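Local coordinates for protein beta-catenin homolog sys-1 (Caenorhabditis elegans, PDB 3C2G) that acts as a Wnt-pathway transcription coregulator that binds the TCF factor pop-1 directly and activates or represses target genes, at residues 29-34 with 82-87; 45-50 with 92-97. All coordinates share one frame; numbering follows the deposited sequence.

Contact 1. Residues 29-34 with 82-87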
ATOM      1  N   THR A  29     -16.145   9.486 -46.752  1.00 47.19           N
ATOM      2  CA  THR A  29     -16.992  10.662 -46.881  1.00 46.68           C
ATOM      3  C   THR A  29     -17.505  11.128 -45.521  1.00 45.92           C
ATOM      4  O   THR A  29     -17.277  12.276 -45.129  1.00 45.57           O
ATOM      5  CB  THR A  29     -18.161  10.380 -47.861  1.00 47.13           C
ATOM      6  OG1 THR A  29     -17.626  10.018 -49.143  1.00 47.56           O
ATOM      7  CG2 THR A  29     -19.067  11.590 -48.013  1.00 46.16           C
ATOM      8  N   ILE A  30     -18.175  10.228 -44.802  1.00 45.48           N
ATOM      9  CA  ILE A  30     -18.669  10.521 -43.451  1.00 45.36           C
ATOM     10  C   ILE A  30     -17.541  10.960 -42.501  1.00 45.71           C
ATOM     11  O   ILE A  30     -17.714  11.893 -41.722  1.00 45.26           O
ATOM     12  CB  ILE A  30     -19.455   9.328 -42.859  1.00 45.43           C
ATOM     13  CG1 ILE A  30     -20.737   9.086 -43.668  1.00 44.40           C
ATOM     14  CG2 ILE A  30     -19.787   9.564 -41.370  1.00 44.68           C
ATOM     15  CD1 ILE A  30     -21.390   7.723 -43.447  1.00 45.08           C
ATOM     16  N   ARG A  31     -16.387  10.304 -42.585  1.00 46.24           N
ATOM     17  CA  ARG A  31     -15.246  10.666 -41.745  1.00 47.01           C
ATOM     18  C   ARG A  31     -14.768  12.072 -42.071  1.00 47.10           C
ATOM     19  O   ARG A  31     -14.552  12.893 -41.178  1.00 46.44           O
ATOM     20  CB  ARG A  31     -14.110   9.656 -41.911  1.00 47.34           C
ATOM     21  CG  ARG A  31     -12.917   9.909 -41.007  1.00 48.60           C
ATOM     22  CD  ARG A  31     -11.776   8.946 -41.310  1.00 50.69           C
ATOM     23  NE  ARG A  31     -10.564   9.344 -40.602  1.00 52.85           N
ATOM     24  CZ  ARG A  31      -9.524   9.960 -41.157  1.00 53.45           C
ATOM     25  NH1 ARG A  31      -9.516  10.249 -42.456  1.00 54.87           N
ATOM     26  NH2 ARG A  31      -8.482  10.281 -40.404  1.00 52.19           N
ATOM     27  N   THR A  32     -14.626  12.343 -43.362  1.00 48.08           N
ATOM     28  CA  THR A  32     -14.190  13.650 -43.832  1.00 49.17           C
ATOM     29  C   THR A  32     -15.118  14.746 -43.328  1.00 49.58           C
ATOM     30  O   THR A  32     -14.658  15.752 -42.792  1.00 49.79           O
ATOM     31  CB  THR A  32     -14.108  13.675 -45.359  1.00 49.37           C
ATOM     32  OG1 THR A  32     -13.288  12.583 -45.794  1.00 51.15           O
ATOM     33  CG2 THR A  32     -13.510  14.987 -45.851  1.00 50.15           C
ATOM     34  N   TRP A  33     -16.422  14.532 -43.475  1.00 50.25           N
ATOM     35  CA  TRP A  33     -17.418  15.484 -42.989  1.00 51.15           C
ATOM     36  C   TRP A  33     -17.245  15.797 -41.506  1.00 52.38           C
ATOM     37  O   TRP A  33     -17.247  16.963 -41.112  1.00 51.97           O
ATOM     38  CB  TRP A  33     -18.830  14.964 -43.273  1.00 50.71           C
ATOM     39  CG  TRP A  33     -19.941  15.776 -42.669  1.00 49.58           C
ATOM     40  CD1 TRP A  33     -20.254  17.076 -42.940  1.00 49.85           C
ATOM     41  CD2 TRP A  33     -20.897  15.329 -41.704  1.00 49.84           C
ATOM     42  NE1 TRP A  33     -21.341  17.474 -42.196  1.00 49.56           N
ATOM     43  CE2 TRP A  33     -21.758  16.419 -41.430  1.00 49.95           C
ATOM     44  CE3 TRP A  33     -21.108  14.115 -41.036  1.00 49.01           C
ATOM     45  CZ2 TRP A  33     -22.813  16.330 -40.519  1.00 50.13           C
ATOM     46  CZ3 TRP A  33     -22.157  14.026 -40.131  1.00 49.88           C
ATOM     47  CH2 TRP A  33     -22.998  15.129 -39.880  1.00 50.04           C
ATOM     48  N   ILE A  34     -17.091  14.744 -40.701  1.00 54.36           N
ATOM     49  CA  ILE A  34     -16.913  14.867 -39.252  1.00 56.17           C
ATOM     50  C   ILE A  34     -15.612  15.590 -38.900  1.00 57.90           C
ATOM     51  O   ILE A  34     -15.619  16.529 -38.106  1.00 57.61           O
ATOM     52  CB  ILE A  34     -17.009  13.483 -38.549  1.00 55.85           C
ATOM     53  CG1 ILE A  34     -18.444  12.951 -38.646  1.00 55.08           C
ATOM     54  CG2 ILE A  34     -16.569  13.571 -37.086  1.00 54.85           C
ATOM     55  CD1 ILE A  34     -18.603  11.482 -38.343  1.00 53.97           C
ATOM     56  N   LEU A  82     -13.448   3.267 -37.191  1.00 35.97           N
ATOM     57  CA  LEU A  82     -12.889   3.302 -35.843  1.00 35.34           C
ATOM     58  C   LEU A  82     -12.364   4.679 -35.515  1.00 34.78           C
ATOM     59  O   LEU A  82     -12.406   5.097 -34.362  1.00 34.13           O
ATOM     60  CB  LEU A  82     -11.818   2.233 -35.649  1.00 35.51           C
ATOM     61  CG  LEU A  82     -12.355   0.800 -35.760  1.00 35.03           C
ATOM     62  CD1 LEU A  82     -11.221  -0.225 -35.820  1.00 32.55           C
ATOM     63  CD2 LEU A  82     -13.339   0.493 -34.636  1.00 35.34           C
ATOM     64  N   ASP A  83     -11.904   5.398 -36.534  1.00 35.24           N
ATOM     65  CA  ASP A  83     -11.437   6.768 -36.333  1.00 35.73           C
ATOM     66  C   ASP A  83     -12.587   7.714 -36.024  1.00 35.72           C
ATOM     67  O   ASP A  83     -12.431   8.641 -35.236  1.00 35.60           O
ATOM     68  CB  ASP A  83     -10.644   7.286 -37.526  1.00 36.28           C
ATOM     69  CG  ASP A  83      -9.975   8.617 -37.228  1.00 39.47           C
ATOM     70  OD1 ASP A  83      -9.033   8.653 -36.402  1.00 41.47           O
ATOM     71  OD2 ASP A  83     -10.414   9.639 -37.795  1.00 41.93           O
ATOM     72  N   ILE A  84     -13.743   7.474 -36.642  1.00 36.21           N
ATOM     73  CA  ILE A  84     -14.944   8.218 -36.295  1.00 35.82           C
ATOM     74  C   ILE A  84     -15.272   7.904 -34.840  1.00 35.68           C
ATOM     75  O   ILE A  84     -15.428   8.807 -34.017  1.00 36.68           O
ATOM     76  CB  ILE A  84     -16.141   7.848 -37.220  1.00 36.10           C
ATOM     77  CG1 ILE A  84     -15.963   8.459 -38.617  1.00 35.88           C
ATOM     78  CG2 ILE A  84     -17.461   8.307 -36.609  1.00 34.51           C
ATOM     79  CD1 ILE A  84     -16.757   7.736 -39.719  1.00 35.76           C
ATOM     80  N   LEU A  85     -15.348   6.618 -34.520  1.00 35.29           N
ATOM     81  CA  LEU A  85     -15.660   6.196 -33.159  1.00 35.74           C
ATOM     82  C   LEU A  85     -14.721   6.819 -32.128  1.00 35.88           C
ATOM     83  O   LEU A  85     -15.176   7.308 -31.097  1.00 35.22           O
ATOM     84  CB  LEU A  85     -15.650   4.671 -33.050  1.00 35.58           C
ATOM     85  CG  LEU A  85     -15.931   4.048 -31.681  1.00 37.55           C
ATOM     86  CD1 LEU A  85     -17.264   4.511 -31.055  1.00 36.98           C
ATOM     87  CD2 LEU A  85     -15.899   2.542 -31.825  1.00 39.64           C
ATOM     88  N   ARG A  86     -13.422   6.809 -32.421  1.00 36.66           N
ATOM     89  CA  ARG A  86     -12.437   7.409 -31.537  1.00 38.77           C
ATOM     90  C   ARG A  86     -12.766   8.869 -31.283  1.00 39.87           C
ATOM     91  O   ARG A  86     -12.738   9.330 -30.144  1.00 39.04           O
ATOM     92  CB  ARG A  86     -11.026   7.275 -32.111  1.00 39.22           C
ATOM     93  CG  ARG A  86      -9.930   7.866 -31.220  1.00 39.97           C
ATOM     94  CD  ARG A  86      -8.524   7.575 -31.738  1.00 38.99           C
ATOM     95  NE  ARG A  86      -8.292   8.244 -33.011  1.00 42.45           N
ATOM     96  CZ  ARG A  86      -7.890   9.504 -33.137  1.00 43.87           C
ATOM     97  NH1 ARG A  86      -7.665  10.242 -32.053  1.00 42.77           N
ATOM     98  NH2 ARG A  86      -7.722  10.026 -34.349  1.00 43.30           N
ATOM     99  N   ARG A  87     -13.104   9.581 -32.352  1.00 41.70           N
ATOM    100  CA  ARG A  87     -13.417  10.998 -32.260  1.00 43.75           C
ATOM    101  C   ARG A  87     -14.641  11.278 -31.389  1.00 44.34           C
ATOM    102  O   ARG A  87     -14.660  12.255 -30.629  1.00 44.44           O
ATOM    103  CB  ARG A  87     -13.533  11.603 -33.659  1.00 43.96           C
ATOM    104  CG  ARG A  87     -12.168  11.686 -34.345  1.00 45.36           C
ATOM    105  CD  ARG A  87     -12.225  12.154 -35.792  1.00 45.44           C
ATOM    106  NE  ARG A  87     -11.206  13.186 -35.989  1.00 50.73           N
ATOM    107  CZ  ARG A  87      -9.981  12.968 -36.455  1.00 49.81           C
ATOM    108  NH1 ARG A  87      -9.605  11.754 -36.822  1.00 49.87           N
ATOM    109  NH2 ARG A  87      -9.137  13.979 -36.565  1.00 52.77           N
TER
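Asp83 reaches across to Arg31 and makes the polar half of this helix-to-helix contact, a salt bridge. Arg31 NE donates to Asp83 OD2 at 2.8 Å with an N-H...O angle of 153°, and NH2 adds a weak second bond to the same oxygen. NE does not lie in the carboxylate plane but comes to OD2 from above it, and the guanidinium and carboxylate planes are turned well away from coplanar. Arg31 gets there with an extended chain, CG lying anti to the backbone N (chi1 -176°).

Next along is Ile84, the apolar half. Its CD1 lies 3.9 Å from Arg31 CB, so the aliphatic start of the arginine packs on the isoleucine while the guanidinium goes to the acid. The same methyl is 3.9 Å from Ile30 CG2, and Ile84 CG2 meets Ile34 CD1 at 3.8 Å; both isoleucine pairs cross at about a right angle.

One turn on from Asp83, Arg86 NH2 salt-bridges OD1 on its syn side at 2.8 Å, so the two carboxylate oxygens are held by different arginines. Arg87 points NH1 at OD2 too, completing a four-residue salt-bridge network, but the modelled separation is too short to be trusted in detail. Arg87 NH1 also lies 4.0 Å from Arg31 NH2, and the carboxylate between them probably offsets part of the like charge.

The contact packs helix 20-37 against helix 71-90 in the N-terminal part of the armadillo domain, the segments roughly parallel, 29° apart, with axes 9.9 Å from each other. Helix 47-62 packs against the apolar side, its Ile54 touching Ile30, Ile34 and Ile84. Helix 3-13 lies against Ile30, and helix 134-150 brings Gln139 up to Asp83 and Arg86.

Contact 2. Residues 45-50 with 92-97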
ATOM      1  N   ALA A  45     -30.803  19.916 -30.814  1.00 57.87           N
ATOM      2  CA  ALA A  45     -31.890  18.994 -30.461  1.00 55.80           C
ATOM      3  C   ALA A  45     -31.948  17.716 -31.327  1.00 54.18           C
ATOM      4  O   ALA A  45     -32.547  16.726 -30.915  1.00 53.88           O
ATOM      5  CB  ALA A  45     -33.230  19.721 -30.465  1.00 55.38           C
ATOM      6  N   ASN A  46     -31.318  17.739 -32.501  1.00 52.39           N
ATOM      7  CA  ASN A  46     -31.265  16.570 -33.388  1.00 51.41           C
ATOM      8  C   ASN A  46     -30.049  15.679 -33.178  1.00 51.69           C
ATOM      9  O   ASN A  46     -29.977  14.587 -33.751  1.00 51.49           O
ATOM     10  CB  ASN A  46     -31.322  16.986 -34.864  1.00 50.47           C
ATOM     11  CG  ASN A  46     -32.676  17.536 -35.274  1.00 47.19           C
ATOM     12  OD1 ASN A  46     -33.686  17.358 -34.584  1.00 41.24           O
ATOM     13  ND2 ASN A  46     -32.699  18.217 -36.410  1.00 43.87           N
HETATM   14  N   MSE A  47     -29.108  16.154 -32.364  1.00 52.21           N
HETATM   15  CA  MSE A  47     -27.830  15.472 -32.118  1.00 53.10           C
HETATM   16  C   MSE A  47     -27.942  14.017 -31.653  1.00 51.87           C
HETATM   17  O   MSE A  47     -27.244  13.162 -32.197  1.00 51.28           O
HETATM   18  CB  MSE A  47     -26.951  16.273 -31.148  1.00 54.43           C
HETATM   19  CG  MSE A  47     -26.218  17.439 -31.784  1.00 60.22           C
HETATM   20 SE   MSE A  47     -24.922  16.843 -33.126  1.00 74.68          SE
HETATM   21  CE  MSE A  47     -23.559  16.124 -31.930  1.00 70.33           C
ATOM     22  N   PRO A  48     -28.804  13.732 -30.650  1.00 51.24           N
ATOM     23  CA  PRO A  48     -28.980  12.340 -30.216  1.00 51.42           C
ATOM     24  C   PRO A  48     -29.164  11.317 -31.347  1.00 51.80           C
ATOM     25  O   PRO A  48     -28.451  10.300 -31.365  1.00 51.87           O
ATOM     26  CB  PRO A  48     -30.219  12.403 -29.316  1.00 51.13           C
ATOM     27  CG  PRO A  48     -30.168  13.765 -28.735  1.00 50.90           C
ATOM     28  CD  PRO A  48     -29.625  14.651 -29.835  1.00 51.26           C
ATOM     29  N   ASN A  49     -30.073  11.567 -32.290  1.00 51.65           N
ATOM     30  CA  ASN A  49     -30.238  10.594 -33.372  1.00 51.57           C
ATOM     31  C   ASN A  49     -29.234  10.729 -34.513  1.00 50.19           C
ATOM     32  O   ASN A  49     -28.978   9.767 -35.228  1.00 50.30           O
ATOM     33  CB  ASN A  49     -31.700  10.430 -33.843  1.00 52.87           C
ATOM     34  CG  ASN A  49     -32.163  11.545 -34.734  1.00 54.79           C
ATOM     35  OD1 ASN A  49     -32.519  12.619 -34.260  1.00 60.13           O
ATOM     36  ND2 ASN A  49     -32.183  11.293 -36.035  1.00 57.17           N
ATOM     37  N   CYS A  50     -28.638  11.908 -34.652  1.00 49.36           N
ATOM     38  CA  CYS A  50     -27.507  12.098 -35.561  1.00 47.56           C
ATOM     39  C   CYS A  50     -26.351  11.174 -35.155  1.00 46.00           C
ATOM     40  O   CYS A  50     -25.803  10.447 -35.980  1.00 45.54           O
ATOM     41  CB  CYS A  50     -27.069  13.564 -35.553  1.00 48.19           C
ATOM     42  SG  CYS A  50     -25.562  13.938 -36.508  1.00 51.27           S
ATOM     43  N   PRO A  92     -15.564  17.340 -27.574  1.00 51.20           N
ATOM     44  CA  PRO A  92     -16.382  17.999 -26.551  1.00 51.23           C
ATOM     45  C   PRO A  92     -17.865  18.042 -26.914  1.00 50.98           C
ATOM     46  O   PRO A  92     -18.708  17.743 -26.063  1.00 51.43           O
ATOM     47  CB  PRO A  92     -15.800  19.417 -26.488  1.00 50.90           C
ATOM     48  CG  PRO A  92     -14.416  19.268 -26.991  1.00 51.40           C
ATOM     49  CD  PRO A  92     -14.490  18.222 -28.060  1.00 51.32           C
ATOM     50  N   ILE A  93     -18.169  18.380 -28.165  1.00 50.14           N
ATOM     51  CA  ILE A  93     -19.550  18.500 -28.634  1.00 50.44           C
ATOM     52  C   ILE A  93     -20.328  17.172 -28.577  1.00 50.41           C
ATOM     53  O   ILE A  93     -21.559  17.163 -28.537  1.00 50.21           O
ATOM     54  CB  ILE A  93     -19.602  19.108 -30.065  1.00 50.78           C
ATOM     55  CG1 ILE A  93     -20.977  19.735 -30.345  1.00 51.00           C
ATOM     56  CG2 ILE A  93     -19.188  18.074 -31.128  1.00 50.75           C
ATOM     57  CD1 ILE A  93     -20.987  20.700 -31.517  1.00 50.89           C
ATOM     58  N   ILE A  94     -19.602  16.058 -28.558  1.00 50.14           N
ATOM     59  CA  ILE A  94     -20.216  14.745 -28.462  1.00 49.71           C
ATOM     60  C   ILE A  94     -20.329  14.270 -27.009  1.00 49.70           C
ATOM     61  O   ILE A  94     -21.060  13.322 -26.722  1.00 50.20           O
ATOM     62  CB  ILE A  94     -19.457  13.705 -29.340  1.00 49.24           C
ATOM     63  CG1 ILE A  94     -19.415  14.152 -30.807  1.00 50.15           C
ATOM     64  CG2 ILE A  94     -20.066  12.322 -29.226  1.00 48.88           C
ATOM     65  CD1 ILE A  94     -20.750  14.133 -31.543  1.00 48.93           C
ATOM     66  N   SER A  95     -19.643  14.936 -26.085  1.00 49.95           N
ATOM     67  CA  SER A  95     -19.578  14.429 -24.701  1.00 50.45           C
ATOM     68  C   SER A  95     -20.932  14.215 -23.990  1.00 49.94           C
ATOM     69  O   SER A  95     -21.068  13.232 -23.262  1.00 50.02           O
ATOM     70  CB  SER A  95     -18.589  15.216 -23.831  1.00 50.51           C
ATOM     71  OG  SER A  95     -19.125  16.459 -23.439  1.00 53.74           O
ATOM     72  N   PRO A  96     -21.943  15.087 -24.227  1.00 49.69           N
ATOM     73  CA  PRO A  96     -23.239  14.834 -23.571  1.00 49.55           C
ATOM     74  C   PRO A  96     -23.974  13.602 -24.118  1.00 49.23           C
ATOM     75  O   PRO A  96     -24.990  13.190 -23.545  1.00 49.42           O
ATOM     76  CB  PRO A  96     -24.063  16.098 -23.882  1.00 49.53           C
ATOM     77  CG  PRO A  96     -23.121  17.081 -24.478  1.00 49.86           C
ATOM     78  CD  PRO A  96     -21.998  16.294 -25.074  1.00 50.03           C
ATOM     79  N   TYR A  97     -23.463  13.027 -25.210  1.00 47.81           N
ATOM     80  CA  TYR A  97     -24.108  11.886 -25.863  1.00 46.82           C
ATOM     81  C   TYR A  97     -23.316  10.581 -25.691  1.00 45.43           C
ATOM     82  O   TYR A  97     -23.640   9.555 -26.299  1.00 44.73           O
ATOM     83  CB  TYR A  97     -24.361  12.203 -27.344  1.00 47.58           C
ATOM     84  CG  TYR A  97     -24.990  13.567 -27.549  1.00 47.78           C
ATOM     85  CD1 TYR A  97     -26.351  13.765 -27.329  1.00 48.05           C
ATOM     86  CD2 TYR A  97     -24.220  14.659 -27.937  1.00 47.63           C
ATOM     87  CE1 TYR A  97     -26.934  15.015 -27.493  1.00 48.94           C
ATOM     88  CE2 TYR A  97     -24.788  15.916 -28.105  1.00 48.58           C
ATOM     89  CZ  TYR A  97     -26.147  16.088 -27.880  1.00 49.55           C
ATOM     90  OH  TYR A  97     -26.726  17.328 -28.052  1.00 49.23           O
TER
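In this armadillo-domain protein, the N-terminal part of helix 47-62 packs through Met47 and Pro48 against Tyr97 and Ile94, in the short connection between helices 71-90 and 98-103. That connection ends in a 3-10 segment, 95-97. No hydrogen bond crosses between the two segments; the contact is apolar.

Met47, modelled as selenomethionine, lies across Tyr97 at about a right angle, its CB 3.4 Å from CZ and close to the hydroxyl end of the ring. Bends at chi2 (-64°) and chi3 (-73°) fold the chain round the selenium and carry CE to 3.5 Å from Ile94 CD1. Pro48 comes to the same side of the phenol, nearer CE1, its CD 3.6 Å from Tyr97 CE1 and CG nearly as near. Within its own segment, the Tyr97 ring has Pro96 CB over the centre of the opposite face. Replacing Tyr97 with an alanine would probably open a gap beside Met47 CB and the Pro48 ring, and leave the selenomethionine chain less firmly held. Phe39, from the preceding loop, also touches Met47 and Ile94. Further back, Pro92 O takes two donors, Ser95 N and Ser95 OG, the hydroxyl sitting on a lone pair at 3.0 Å.

In the fold
Starting from the N terminus, the chain passes through 29-34 on helix 20-37, rounds the loop containing Phe39, and enters helix 47-62 at 45-50. It then runs up helix 71-90, where 82-87 closes contact 1 over 47 intervening residues, and 92-97, just beyond that helix, closes contact 2 over 41. The segments alternate, so the two closures cross rather than nest. Contact 1 joins the first and third of these helices; contact 2 joins the start of the middle one to the exit from the third. Helix 47-62 links them, being in contact 2 itself and touching contact 1 through Ile54 and Ile58. The centres of the two contacts lie about 15 Å apart.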